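Local structure of putative alpha-N-acetylgalactosaminidase (Bacillus halodurans C-125, 3CC1) at residues Val26-Val31 with Arg86-Lys91; Leu32-Tyr37 with Gly318-Asp323; Ile50-Gln55 with Leu108-His113; Ile54-Pro59 with Leu80-Asn85; Ala94-Leu99 with Ala174-Asp179. The protein probably hydrolyses terminal alpha-linked N-acetylgalactosamine from glycoconjugates, as a putative glycoside hydrolase with a TIM-barrel catalytic domain and a C-terminal beta-sandwich. All coordinates share one frame; numbering follows the deposited sequence.

Contact 1 (Val26-Val31 with Arg86-Lys91); sequences VTEEEV and RFPSAK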
# COMPACT_ATOMS: atom_id res chain seq x y z
N VAL A 26 -7.80 38.28 -1.78
CA VAL A 26 -8.06 38.92 -3.09
C VAL A 26 -8.80 40.25 -2.93
O VAL A 26 -9.68 40.44 -2.03
CB VAL A 26 -8.83 37.98 -4.09
CG1 VAL A 26 -10.31 37.85 -3.71
CG2 VAL A 26 -8.68 38.46 -5.52
N THR A 27 -8.46 41.19 -3.80
CA THR A 27 -9.16 42.47 -3.84
C THR A 27 -10.12 42.54 -4.99
O THR A 27 -10.05 41.77 -5.96
CB THR A 27 -8.19 43.64 -3.99
OG1 THR A 27 -7.67 43.61 -5.31
CG2 THR A 27 -7.08 43.61 -2.97
N GLU A 28 -11.01 43.51 -4.92
CA GLU A 28 -12.04 43.72 -5.94
C GLU A 28 -11.43 44.02 -7.32
O GLU A 28 -11.91 43.56 -8.34
CB GLU A 28 -12.91 44.87 -5.45
CG GLU A 28 -13.72 45.60 -6.39
CD GLU A 28 -14.45 46.75 -5.64
OE1 GLU A 28 -15.03 46.47 -4.58
OE2 GLU A 28 -14.38 47.92 -6.10
N GLU A 29 -10.37 44.81 -7.33
CA GLU A 29 -9.65 45.11 -8.57
C GLU A 29 -9.04 43.85 -9.20
O GLU A 29 -9.09 43.68 -10.43
CB GLU A 29 -8.56 46.16 -8.32
CG GLU A 29 -7.75 46.56 -9.56
CD GLU A 29 -6.60 45.59 -9.85
OE1 GLU A 29 -6.04 45.00 -8.87
OE2 GLU A 29 -6.24 45.45 -11.05
N GLU A 30 -8.53 42.95 -8.35
CA GLU A 30 -7.96 41.69 -8.82
C GLU A 30 -9.06 40.80 -9.38
O GLU A 30 -8.89 40.19 -10.45
CB GLU A 30 -7.14 40.99 -7.74
CG GLU A 30 -5.83 41.69 -7.47
CD GLU A 30 -5.25 41.42 -6.09
OE1 GLU A 30 -5.94 40.85 -5.23
OE2 GLU A 30 -4.07 41.78 -5.86
N VAL A 31 -10.20 40.72 -8.69
CA VAL A 31 -11.34 39.94 -9.20
C VAL A 31 -11.84 40.47 -10.56
O VAL A 31 -12.05 39.69 -11.50
CB VAL A 31 -12.50 39.93 -8.19
CG1 VAL A 31 -13.75 39.24 -8.78
CG2 VAL A 31 -12.04 39.29 -6.87
N ARG A 86 -10.78 45.63 1.05
CA ARG A 86 -10.51 44.82 -0.14
C ARG A 86 -11.62 44.99 -1.18
O ARG A 86 -11.38 44.96 -2.38
CB ARG A 86 -10.34 43.36 0.23
CG ARG A 86 -9.01 43.08 0.93
CD ARG A 86 -9.01 41.75 1.66
NE ARG A 86 -9.52 40.71 0.79
CZ ARG A 86 -10.05 39.56 1.21
NH1 ARG A 86 -10.09 39.27 2.52
NH2 ARG A 86 -10.55 38.72 0.31
N PHE A 87 -12.83 45.20 -0.70
CA PHE A 87 -14.00 45.32 -1.55
C PHE A 87 -14.71 46.65 -1.28
O PHE A 87 -15.76 46.69 -0.64
CB PHE A 87 -14.95 44.13 -1.35
CG PHE A 87 -14.34 42.80 -1.67
CD1 PHE A 87 -14.16 42.39 -2.98
CD2 PHE A 87 -13.92 41.96 -0.65
CE1 PHE A 87 -13.57 41.15 -3.26
CE2 PHE A 87 -13.31 40.73 -0.93
CZ PHE A 87 -13.15 40.34 -2.23
N PRO A 88 -14.12 47.76 -1.73
CA PRO A 88 -14.73 49.06 -1.39
C PRO A 88 -16.14 49.26 -1.93
O PRO A 88 -16.91 49.99 -1.32
CB PRO A 88 -13.76 50.09 -1.94
CG PRO A 88 -12.68 49.33 -2.61
CD PRO A 88 -12.94 47.88 -2.58
N SER A 89 -16.50 48.59 -3.02
CA SER A 89 -17.87 48.72 -3.56
C SER A 89 -18.90 48.08 -2.62
O SER A 89 -20.10 48.31 -2.77
CB SER A 89 -17.99 48.09 -4.95
OG SER A 89 -17.76 46.66 -4.93
N ALA A 90 -18.43 47.33 -1.64
CA ALA A 90 -19.29 46.63 -0.67
C ALA A 90 -19.80 47.57 0.41
O ALA A 90 -20.65 47.20 1.20
CB ALA A 90 -18.53 45.50 -0.02
N LYS A 91 -19.25 48.77 0.47
CA LYS A 91 -19.54 49.69 1.57
C LYS A 91 -20.99 50.15 1.56
O LYS A 91 -21.70 50.06 0.55
CB LYS A 91 -18.65 50.92 1.52
CG LYS A 91 -17.22 50.65 1.95
CD LYS A 91 -16.39 51.87 1.64
CE LYS A 91 -14.94 51.67 2.07
NZ LYS A 91 -14.19 52.95 1.98
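Val26 O is gripped by two nitrogens of Arg86, NE at 2.8 Å and NH2 at 3.0 Å. The guanidinium comes side-on, with the oxygen 4° from its plane; NH2 lies in the carbonyl plane on a lone pair, NE above it. A bend at chi3 (48°) turns the arginine back to this carbonyl, while its NH1 bonds Gln55 O. With alanine in place of this arginine, Val26 O would probably lose both donors and Gln55 O its bond to NH1.

A backbone bond follows: Glu28 N donates to Arg86 O at 2.9 Å. These bonds tie the loop after strand 49-52 to the N-terminus of helix 28-41, on the outside of the TIM barrel, where Thr27 and Glu30 form a capping box, Thr27 OG1 accepting from Glu30 N at 3.2 Å.

The extended Glu28 carboxylate reaches the 3-10 segment 88-90. Glu28 OE1 takes Ser89 N on the syn lone pair at 3.0 Å (162° at the hydrogen) and Ser89 OG from above the carboxylate plane at 2.8 Å. Phe87 CD1 meets Glu28 CB at 3.7 Å, and the edge of the same ring points at Val31 CG2.

Contact 2 (Leu32-Tyr37 with Gly318-Asp323); sequences LGNAEY and GGELRD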
# COMPACT_ATOMS: atom_id res chain seq x y z
N LEU A 32 -12.02 41.78 -10.67
CA LEU A 32 -12.48 42.39 -11.94
C LEU A 32 -11.46 42.24 -13.09
O LEU A 32 -11.87 42.02 -14.24
CB LEU A 32 -12.83 43.87 -11.75
CG LEU A 32 -14.16 44.05 -10.99
CD1 LEU A 32 -14.49 45.51 -10.66
CD2 LEU A 32 -15.32 43.40 -11.85
N GLY A 33 -10.17 42.36 -12.79
CA GLY A 33 -9.14 42.14 -13.80
C GLY A 33 -9.21 40.73 -14.37
O GLY A 33 -9.15 40.54 -15.56
N ASN A 34 -9.35 39.73 -13.51
CA ASN A 34 -9.46 38.35 -13.98
C ASN A 34 -10.76 38.11 -14.75
O ASN A 34 -10.75 37.44 -15.79
CB ASN A 34 -9.27 37.37 -12.84
CG ASN A 34 -7.81 37.23 -12.45
OD1 ASN A 34 -7.11 36.40 -13.02
ND2 ASN A 34 -7.35 38.03 -11.48
N ALA A 35 -11.83 38.74 -14.28
CA ALA A 35 -13.16 38.65 -14.90
C ALA A 35 -13.10 39.24 -16.32
O ALA A 35 -13.64 38.67 -17.27
CB ALA A 35 -14.19 39.36 -14.06
N GLU A 36 -12.42 40.37 -16.44
CA GLU A 36 -12.27 41.03 -17.74
C GLU A 36 -11.45 40.18 -18.69
O GLU A 36 -11.78 40.04 -19.85
CB GLU A 36 -11.66 42.43 -17.62
CG GLU A 36 -12.67 43.43 -17.05
CD GLU A 36 -12.03 44.73 -16.54
OE1 GLU A 36 -10.80 44.90 -16.67
OE2 GLU A 36 -12.77 45.58 -15.97
N TYR A 37 -10.40 39.57 -18.18
CA TYR A 37 -9.59 38.70 -19.02
C TYR A 37 -10.44 37.54 -19.49
O TYR A 37 -10.47 37.22 -20.66
CB TYR A 37 -8.37 38.19 -18.28
CG TYR A 37 -7.44 37.35 -19.13
CD1 TYR A 37 -7.68 36.00 -19.33
CD2 TYR A 37 -6.28 37.88 -19.65
CE1 TYR A 37 -6.84 35.23 -20.08
CE2 TYR A 37 -5.42 37.11 -20.42
CZ TYR A 37 -5.69 35.80 -20.61
OH TYR A 37 -4.83 35.02 -21.31
N GLY A 318 -6.38 28.73 -11.25
CA GLY A 318 -5.95 29.36 -10.01
C GLY A 318 -4.87 30.41 -10.12
O GLY A 318 -4.49 31.06 -9.13
N GLY A 319 -4.39 30.60 -11.34
CA GLY A 319 -3.44 31.65 -11.65
C GLY A 319 -4.07 33.02 -11.87
O GLY A 319 -5.29 33.17 -12.01
N GLU A 320 -3.20 34.02 -11.84
CA GLU A 320 -3.53 35.37 -12.22
C GLU A 320 -3.56 35.40 -13.75
O GLU A 320 -2.52 35.50 -14.39
CB GLU A 320 -2.50 36.37 -11.67
CG GLU A 320 -2.60 37.82 -12.24
CD GLU A 320 -4.03 38.40 -12.24
OE1 GLU A 320 -4.57 38.72 -11.15
OE2 GLU A 320 -4.58 38.55 -13.35
N LEU A 321 -4.78 35.33 -14.27
CA LEU A 321 -5.01 35.21 -15.71
C LEU A 321 -4.30 36.27 -16.55
O LEU A 321 -3.85 35.99 -17.68
CB LEU A 321 -6.52 35.23 -16.02
CG LEU A 321 -7.31 33.95 -15.72
CD1 LEU A 321 -8.80 34.26 -15.76
CD2 LEU A 321 -6.95 32.81 -16.67
N ARG A 322 -4.21 37.48 -16.00
CA ARG A 322 -3.71 38.62 -16.75
C ARG A 322 -2.24 38.44 -17.08
O ARG A 322 -1.73 39.06 -18.01
CB ARG A 322 -3.92 39.96 -16.03
CG ARG A 322 -5.33 40.50 -16.17
CD ARG A 322 -5.60 41.60 -15.18
NE ARG A 322 -5.49 41.15 -13.79
CZ ARG A 322 -5.46 41.97 -12.75
NH1 ARG A 322 -5.63 43.25 -12.92
NH2 ARG A 322 -5.34 41.50 -11.52
N ASP A 323 -1.58 37.55 -16.34
CA ASP A 323 -0.16 37.32 -16.56
C ASP A 323 0.12 36.09 -17.42
O ASP A 323 1.25 35.64 -17.52
CB ASP A 323 0.56 37.17 -15.23
CG ASP A 323 0.60 38.46 -14.45
OD1 ASP A 323 0.51 39.51 -15.10
OD2 ASP A 323 0.73 38.41 -13.21
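Asn34, Leu321 and Tyr37 carry most of the buried surface where helix 28-41, the first long helix of the TIM barrel, meets the loop that follows strand 315-317 of that barrel. The side-chain amide of Asn34 works in two directions. Asn34 OD1 accepts from Leu321 N at 2.9 Å, with the donor in the carbonyl plane, and Asn34 ND2 gives to Glu320 OE1 at 2.9 Å, while also bonding Glu30 O one turn back.

Glu320 is held from several sides. Arg322 grips it side-on, Arg322 NE to Glu320 OE2 at 2.8 Å and NH2 to OE1; Asn34 ND2 and Arg322 NH2 come to OE1 from opposite faces of the carboxylate, and Tyr22 OH bonds the same oxygen. This ring of donors would probably stabilise the buried carboxylate as an anion. The arginine lies with one guanidinium face against Gly33 CA, where a beta carbon would clash with NH1.

Tyr37, with CG anti to the backbone N (chi1 -177°), swings its ring toward Leu321. Leu321 CB makes an off-centre CH-pi contact, 4.1 Å from the ring centroid, and Leu321 O sits over a face of the ring, 3.4 Å from Tyr37 CE2.

Contact 3 (Ile50-Gln55 with Leu108-His113); sequences IVVDIQ and LKFGIH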
# COMPACT_ATOMS: atom_id res chain seq x y z
N ILE A 50 -16.40 33.30 -11.80
CA ILE A 50 -15.38 34.12 -11.13
C ILE A 50 -15.66 33.94 -9.63
O ILE A 50 -16.72 34.35 -9.12
CB ILE A 50 -15.47 35.60 -11.58
CG1 ILE A 50 -15.09 35.73 -13.09
CG2 ILE A 50 -14.62 36.54 -10.66
CD1 ILE A 50 -13.59 35.51 -13.40
N VAL A 51 -14.73 33.28 -8.95
CA VAL A 51 -15.01 32.78 -7.58
C VAL A 51 -14.03 33.32 -6.57
O VAL A 51 -12.81 33.17 -6.74
CB VAL A 51 -15.01 31.22 -7.50
CG1 VAL A 51 -15.41 30.71 -6.08
CG2 VAL A 51 -15.93 30.60 -8.59
N VAL A 52 -14.59 33.92 -5.52
CA VAL A 52 -13.81 34.48 -4.44
C VAL A 52 -13.75 33.42 -3.35
O VAL A 52 -14.76 32.93 -2.86
CB VAL A 52 -14.42 35.82 -3.91
CG1 VAL A 52 -13.73 36.25 -2.60
CG2 VAL A 52 -14.35 36.94 -4.96
N ASP A 53 -12.55 33.01 -3.02
CA ASP A 53 -12.39 31.99 -2.00
C ASP A 53 -12.59 32.57 -0.56
O ASP A 53 -12.99 33.74 -0.36
CB ASP A 53 -11.06 31.21 -2.19
CG ASP A 53 -11.22 29.70 -1.85
OD1 ASP A 53 -11.35 29.35 -0.68
OD2 ASP A 53 -11.30 28.88 -2.77
N ILE A 54 -12.33 31.72 0.42
CA ILE A 54 -12.69 31.97 1.78
C ILE A 54 -12.00 33.22 2.37
O ILE A 54 -10.97 33.69 1.87
CB ILE A 54 -12.40 30.77 2.70
CG1 ILE A 54 -10.90 30.40 2.71
CG2 ILE A 54 -13.27 29.58 2.35
CD1 ILE A 54 -10.45 29.56 3.93
N GLN A 55 -12.61 33.72 3.42
CA GLN A 55 -12.06 34.78 4.27
C GLN A 55 -12.15 36.15 3.60
O GLN A 55 -11.40 37.06 3.91
CB GLN A 55 -10.65 34.41 4.77
CG GLN A 55 -10.73 33.24 5.77
CD GLN A 55 -9.38 32.73 6.26
OE1 GLN A 55 -9.18 32.64 7.47
NE2 GLN A 55 -8.51 32.31 5.35
N LEU A 108 -20.56 36.87 -17.27
CA LEU A 108 -19.95 35.84 -16.44
C LEU A 108 -20.80 35.63 -15.19
O LEU A 108 -21.80 36.29 -14.98
CB LEU A 108 -18.51 36.23 -16.10
CG LEU A 108 -17.49 36.44 -17.23
CD1 LEU A 108 -16.16 36.88 -16.62
CD2 LEU A 108 -17.31 35.18 -18.10
N LYS A 109 -20.40 34.68 -14.38
CA LYS A 109 -21.12 34.30 -13.15
C LYS A 109 -20.21 34.46 -11.95
O LYS A 109 -18.98 34.36 -12.06
CB LYS A 109 -21.63 32.87 -13.27
CG LYS A 109 -22.81 32.74 -14.24
CD LYS A 109 -23.17 31.31 -14.55
CE LYS A 109 -24.38 31.21 -15.55
NZ LYS A 109 -25.54 32.04 -15.10
N PHE A 110 -20.81 34.75 -10.79
CA PHE A 110 -20.09 35.12 -9.57
C PHE A 110 -20.28 34.07 -8.49
O PHE A 110 -21.39 33.62 -8.23
CB PHE A 110 -20.55 36.48 -9.03
CG PHE A 110 -19.84 36.89 -7.74
CD1 PHE A 110 -18.47 37.05 -7.70
CD2 PHE A 110 -20.54 37.05 -6.57
CE1 PHE A 110 -17.81 37.40 -6.54
CE2 PHE A 110 -19.89 37.44 -5.39
CZ PHE A 110 -18.54 37.60 -5.37
N GLY A 111 -19.17 33.64 -7.92
CA GLY A 111 -19.18 32.63 -6.89
C GLY A 111 -18.38 33.01 -5.66
O GLY A 111 -17.46 33.83 -5.73
N ILE A 112 -18.74 32.39 -4.54
CA ILE A 112 -18.01 32.54 -3.27
C ILE A 112 -17.83 31.21 -2.60
O ILE A 112 -18.58 30.26 -2.86
CB ILE A 112 -18.71 33.56 -2.26
CG1 ILE A 112 -20.06 33.01 -1.81
CG2 ILE A 112 -18.86 34.97 -2.92
CD1 ILE A 112 -20.87 33.95 -0.87
N HIS A 113 -16.80 31.14 -1.74
CA HIS A 113 -16.67 30.04 -0.77
C HIS A 113 -17.05 30.54 0.58
O HIS A 113 -16.69 31.64 0.97
CB HIS A 113 -15.24 29.49 -0.66
CG HIS A 113 -14.80 28.64 -1.81
ND1 HIS A 113 -13.94 27.57 -1.65
CD2 HIS A 113 -15.04 28.75 -3.14
CE1 HIS A 113 -13.73 27.01 -2.84
NE2 HIS A 113 -14.37 27.72 -3.76
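Asp53 OD2 lies over one face of the His113 imidazole, 3.1 Å from His113 CE1 and near the rim of the ring, with the carboxylate and ring planes 44° apart. The angles to the ring nitrogens are too poor for a hydrogen bond: Asp53 OD2 is instead bonded to Asn17 ND2, and His113 ND1 to Asp184 OD2. His113 CG is anti to the carbonyl carbon (chi1 -74°), which sets the ring beside Asp53 and brings His113 CD2 to 3.6 Å from Val51 CG1 at the ring edge. Ile54 CG2 touches His113 CB. With alanine in place of His113, Asp184 would probably lose this partner, and Val51 CG1 and Asp53 OD2 the ring they pack against.

Ile54 N donates to Asp53 OD1, helping to set the carboxylate. These groups stand toward the C-terminal ends of neighbouring TIM-barrel strands, 49-52 and 109-115, whose short axes are inclined at 23°, nearly parallel. Four backbone bonds fix the register: Ile50 N to Lys109 O (2.8 Å), Gly111 N to Ile50 O, Val52 N to Gly111 O (2.9 Å), and His113 N to Val52 O. Opposite Val51, a beta carbon on Gly111 would press on Val51 CG2.

On the other face, covered by helices 28-41 and 97-105, Val52 CG2 meets the Phe110 ring edge at CE1, 3.8 Å away.

Asp53, close to an imidazole probably from the crystallisation liquor, and His113 lie where TIM barrels carry their active sites, consistent with a sugar-binding pocket.

Contact 4 (Ile54-Pro59 with Leu80-Asn85); sequences IQWYEP and LLPATN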
# COMPACT_ATOMS: atom_id res chain seq x y z
N ILE A 54 -12.33 31.72 0.42
CA ILE A 54 -12.69 31.97 1.78
C ILE A 54 -12.00 33.22 2.37
O ILE A 54 -10.97 33.69 1.87
CB ILE A 54 -12.40 30.77 2.70
CG1 ILE A 54 -10.90 30.40 2.71
CG2 ILE A 54 -13.27 29.58 2.35
CD1 ILE A 54 -10.45 29.56 3.93
N GLN A 55 -12.61 33.72 3.42
CA GLN A 55 -12.06 34.78 4.27
C GLN A 55 -12.15 36.15 3.60
O GLN A 55 -11.40 37.06 3.91
CB GLN A 55 -10.65 34.41 4.77
CG GLN A 55 -10.73 33.24 5.77
CD GLN A 55 -9.38 32.73 6.26
OE1 GLN A 55 -9.18 32.64 7.47
NE2 GLN A 55 -8.51 32.31 5.35
N TRP A 56 -13.11 36.25 2.69
CA TRP A 56 -13.47 37.50 2.08
C TRP A 56 -14.06 38.50 3.08
O TRP A 56 -14.21 39.67 2.73
CB TRP A 56 -14.44 37.27 0.89
CG TRP A 56 -15.58 36.32 1.18
CD1 TRP A 56 -15.62 35.01 0.87
CD2 TRP A 56 -16.83 36.62 1.82
NE1 TRP A 56 -16.79 34.44 1.30
CE2 TRP A 56 -17.57 35.41 1.88
CE3 TRP A 56 -17.40 37.77 2.37
CZ2 TRP A 56 -18.82 35.34 2.44
CZ3 TRP A 56 -18.64 37.69 2.91
CH2 TRP A 56 -19.35 36.49 2.96
N TYR A 57 -14.27 38.04 4.33
CA TYR A 57 -14.94 38.78 5.42
C TYR A 57 -13.95 39.16 6.53
O TYR A 57 -14.34 39.68 7.57
CB TYR A 57 -16.10 37.93 6.00
CG TYR A 57 -15.68 36.49 6.18
CD1 TYR A 57 -14.85 36.12 7.25
CD2 TYR A 57 -16.03 35.51 5.25
CE1 TYR A 57 -14.41 34.81 7.39
CE2 TYR A 57 -15.61 34.21 5.39
CZ TYR A 57 -14.78 33.88 6.46
OH TYR A 57 -14.36 32.58 6.63
N GLU A 58 -12.66 38.90 6.30
CA GLU A 58 -11.63 38.99 7.33
C GLU A 58 -10.57 40.03 7.00
O GLU A 58 -9.58 39.70 6.37
CB GLU A 58 -10.95 37.62 7.52
CG GLU A 58 -10.04 37.52 8.75
CD GLU A 58 -9.99 36.08 9.34
OE1 GLU A 58 -10.91 35.28 9.04
OE2 GLU A 58 -9.05 35.76 10.12
N PRO A 59 -10.80 41.31 7.37
CA PRO A 59 -9.76 42.28 7.10
C PRO A 59 -8.68 42.07 8.14
O PRO A 59 -8.93 41.50 9.22
CB PRO A 59 -10.46 43.63 7.33
CG PRO A 59 -11.47 43.32 8.39
CD PRO A 59 -11.96 41.91 8.04
N LEU A 80 -21.74 37.06 7.81
CA LEU A 80 -20.47 37.61 7.39
C LEU A 80 -20.63 38.46 6.10
O LEU A 80 -21.44 38.16 5.23
CB LEU A 80 -19.42 36.50 7.25
CG LEU A 80 -19.01 35.72 8.50
CD1 LEU A 80 -18.25 34.45 8.10
CD2 LEU A 80 -18.20 36.65 9.40
N LEU A 81 -19.85 39.53 6.06
CA LEU A 81 -19.89 40.57 5.02
C LEU A 81 -18.50 40.81 4.44
O LEU A 81 -17.50 40.50 5.07
CB LEU A 81 -20.42 41.90 5.61
CG LEU A 81 -21.76 41.93 6.37
CD1 LEU A 81 -22.01 43.36 6.93
CD2 LEU A 81 -22.88 41.46 5.48
N PRO A 82 -18.44 41.32 3.19
CA PRO A 82 -17.15 41.64 2.57
C PRO A 82 -16.26 42.66 3.32
O PRO A 82 -16.71 43.68 3.79
CB PRO A 82 -17.55 42.15 1.16
CG PRO A 82 -18.94 41.69 0.96
CD PRO A 82 -19.58 41.63 2.30
N ALA A 83 -14.98 42.35 3.42
CA ALA A 83 -13.98 43.27 3.97
C ALA A 83 -13.93 44.49 3.05
O ALA A 83 -13.53 44.39 1.90
CB ALA A 83 -12.60 42.58 4.09
N THR A 84 -14.36 45.63 3.57
CA THR A 84 -14.49 46.84 2.76
C THR A 84 -13.17 47.50 2.34
O THR A 84 -13.15 48.26 1.42
CB THR A 84 -15.40 47.88 3.43
OG1 THR A 84 -14.95 48.10 4.77
CG2 THR A 84 -16.87 47.38 3.42
N ASN A 85 -12.05 47.15 2.97
CA ASN A 85 -10.73 47.59 2.47
C ASN A 85 -10.41 46.91 1.15
O ASN A 85 -9.89 47.52 0.21
CB ASN A 85 -9.64 47.32 3.52
CG ASN A 85 -9.54 45.84 3.93
OD1 ASN A 85 -10.53 45.18 4.14
ND2 ASN A 85 -8.32 45.35 4.05
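Trp56 and Tyr57 meet the backbone and side chains of Leu80-Ala83. One conventional hydrogen bond joins the segments, Ala83 N to Trp56 O at 2.9 Å, nearly straight at 172° and in the carbonyl plane. Pro82 CA approaches the same oxygen, and Tyr57 CA approaches Leu81 O at 3.1 Å, both as CA-H...O contacts. Tyr57 OH hydrogen-bonds Asp151 OD2.

Aromatic contacts come next. Leu80 CD1 sits over the centre of the Tyr57 ring, 3.6 Å from its centroid and 4° off the normal, a face-on CH-pi contact; Gln55 CA lies over the opposite face. Trp56 presents its edge instead, Trp56 CH2 to Leu80 O at 3.5 Å and CZ3 toward Leu81 C. The chi1 of Trp56 (46°) places CG between the backbone N and carbonyl carbon, which sends the indole along this backbone.

Apolar packing finishes the join, with Pro59 CB 4.0 Å from Ala83 CB. Asn85 OD1, 3.5 Å from Pro59 CB, is buried without a polar partner.

Both segments belong to the long irregular excursion between strand 49-52 and helix 97-105 of the TIM barrel. Trp56 NE1 bonds His113 O on strand 109-115, and its indole packs on Ile112 of that strand and meets Phe96 just ahead of helix 97-105.

Contact 5 (Ala94-Leu99 with Ala174-Asp179); sequences AGFKPL and AQWGVD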
# COMPACT_ATOMS: atom_id res chain seq x y z
N ALA A 94 -23.96 47.65 0.43
CA ALA A 94 -24.04 47.11 -0.94
C ALA A 94 -23.64 45.62 -1.01
O ALA A 94 -24.15 44.83 -1.85
CB ALA A 94 -23.19 47.98 -1.88
N GLY A 95 -22.75 45.20 -0.12
CA GLY A 95 -22.27 43.83 -0.12
C GLY A 95 -21.61 43.52 -1.46
O GLY A 95 -20.99 44.38 -2.08
N PHE A 96 -21.80 42.30 -1.91
CA PHE A 96 -21.20 41.86 -3.17
C PHE A 96 -22.08 42.21 -4.39
O PHE A 96 -21.77 41.84 -5.50
CB PHE A 96 -20.93 40.34 -3.16
CG PHE A 96 -19.61 39.94 -2.52
CD1 PHE A 96 -18.46 40.63 -2.78
CD2 PHE A 96 -19.55 38.82 -1.69
CE1 PHE A 96 -17.25 40.22 -2.22
CE2 PHE A 96 -18.35 38.42 -1.12
CZ PHE A 96 -17.20 39.13 -1.39
N LYS A 97 -23.18 42.94 -4.20
CA LYS A 97 -24.09 43.22 -5.33
C LYS A 97 -23.40 43.99 -6.46
O LYS A 97 -23.52 43.63 -7.60
CB LYS A 97 -25.38 43.88 -4.87
CG LYS A 97 -26.47 44.10 -5.98
CD LYS A 97 -26.81 42.80 -6.68
CE LYS A 97 -28.06 42.89 -7.60
NZ LYS A 97 -28.27 41.49 -8.26
N PRO A 98 -22.61 45.03 -6.15
CA PRO A 98 -21.97 45.74 -7.25
C PRO A 98 -20.95 44.88 -8.02
O PRO A 98 -20.83 44.99 -9.24
CB PRO A 98 -21.28 46.91 -6.55
CG PRO A 98 -22.09 47.13 -5.31
CD PRO A 98 -22.52 45.75 -4.89
N LEU A 99 -20.24 44.04 -7.32
CA LEU A 99 -19.22 43.19 -7.92
C LEU A 99 -19.87 42.15 -8.81
O LEU A 99 -19.44 41.96 -9.91
CB LEU A 99 -18.33 42.55 -6.82
CG LEU A 99 -17.17 41.66 -7.28
CD1 LEU A 99 -16.27 42.35 -8.31
CD2 LEU A 99 -16.38 41.22 -6.07
N ALA A 174 -28.38 35.60 -2.35
CA ALA A 174 -29.30 35.85 -3.47
C ALA A 174 -29.42 37.35 -3.72
O ALA A 174 -29.42 37.81 -4.87
CB ALA A 174 -30.67 35.23 -3.24
N GLN A 175 -29.50 38.10 -2.63
CA GLN A 175 -29.57 39.54 -2.65
C GLN A 175 -28.35 40.08 -3.40
O GLN A 175 -28.48 40.93 -4.27
CB GLN A 175 -29.58 40.09 -1.21
CG GLN A 175 -29.79 41.59 -1.11
CD GLN A 175 -29.64 42.10 0.32
OE1 GLN A 175 -28.81 42.97 0.59
NE2 GLN A 175 -30.45 41.57 1.23
N TRP A 176 -27.19 39.51 -3.07
CA TRP A 176 -25.92 39.93 -3.67
C TRP A 176 -25.73 39.46 -5.12
O TRP A 176 -24.74 39.79 -5.76
CB TRP A 176 -24.73 39.44 -2.85
CG TRP A 176 -24.60 40.03 -1.52
CD1 TRP A 176 -25.16 41.18 -1.08
CD2 TRP A 176 -23.79 39.54 -0.44
NE1 TRP A 176 -24.79 41.41 0.22
CE2 TRP A 176 -23.95 40.42 0.63
CE3 TRP A 176 -22.96 38.42 -0.30
CZ2 TRP A 176 -23.31 40.22 1.85
CZ3 TRP A 176 -22.34 38.23 0.89
CH2 TRP A 176 -22.53 39.12 1.97
N GLY A 177 -26.67 38.69 -5.64
CA GLY A 177 -26.54 38.17 -7.00
C GLY A 177 -25.52 37.06 -7.20
O GLY A 177 -24.97 36.90 -8.30
N VAL A 178 -25.26 36.31 -6.13
CA VAL A 178 -24.35 35.16 -6.14
C VAL A 178 -24.96 34.03 -6.98
O VAL A 178 -26.18 33.77 -6.90
CB VAL A 178 -24.04 34.67 -4.70
CG1 VAL A 178 -23.28 33.36 -4.72
CG2 VAL A 178 -23.25 35.76 -3.90
N ASP A 179 -24.12 33.35 -7.78
CA ASP A 179 -24.57 32.26 -8.67
C ASP A 179 -24.07 30.88 -8.28
O ASP A 179 -24.59 29.86 -8.74
CB ASP A 179 -24.14 32.55 -10.12
CG ASP A 179 -24.55 33.92 -10.56
OD1 ASP A 179 -25.77 34.19 -10.49
OD2 ASP A 179 -23.66 34.75 -10.87
O HOH W 1 -27.13 44.10 -1.49
O HOH W 2 -29.94 39.89 -6.87
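Trp176 lays one face of its indole over the backbone of Gly95 and Phe96, with Gly95 CA 3.5 Å from Trp176 NE1 and Phe96 N above the same face. The contact joins two loop-helix junctions on the outside of the TIM barrel: a type II' turn, Ala94-Lys97, leads into helix 97-105, and a Schellman motif at Gly177 closes helix 162-175. Gly95 has positive phi (59°), and a beta carbon there would clash with Trp176 NE1.

Phe96 adds an offset edge-to-face stack. Its edge is directed at the face of the six-membered ring of Trp176, the centroids 5.5 Å apart and the planes at 86°, with Phe96 CD2 3.7 Å from Trp176 CE3. Other aromatic rings, Phe87 and Phe110, meet Phe96 edge-to-face, so Phe96 sits in an aromatic cluster.

No direct hydrogen bond crosses between the segments. A water bridge from Ala94 O to Gln175 OE1 is doubtful, since Gln175 has two conformers. Lys97 stretches along the helix end, Lys97 CD 3.5 Å from Gln175 O, after a bend at chi2 (55°). Its ammonium meets another water, which accepts from Lys97 NZ at 2.7 Å and donates to Ala174 O at 2.9 Å.

Overall arrangement
From the N terminus, helix 28-41 opens contacts 1 and 2. Contact 2 runs far down the chain to the loop after strand 315-317, so it crosses contact 1, and contacts 3, 4 and 5 all lie within its span. Contact 1 closes earlier, at Arg86-Lys91, and encloses contact 4, which closes a short loop of the excursion after strand 49-52. Contact 3 crosses contact 1, pairing that strand with 109-115, and shares Ile54 and Gln55 with contact 4. Contact 5 opens after contact 1 has closed and crosses contact 3, joining the start of helix 97-105 and the end of helix 162-175. Salt bridge Glu29-Arg322 links contacts 1 and 2.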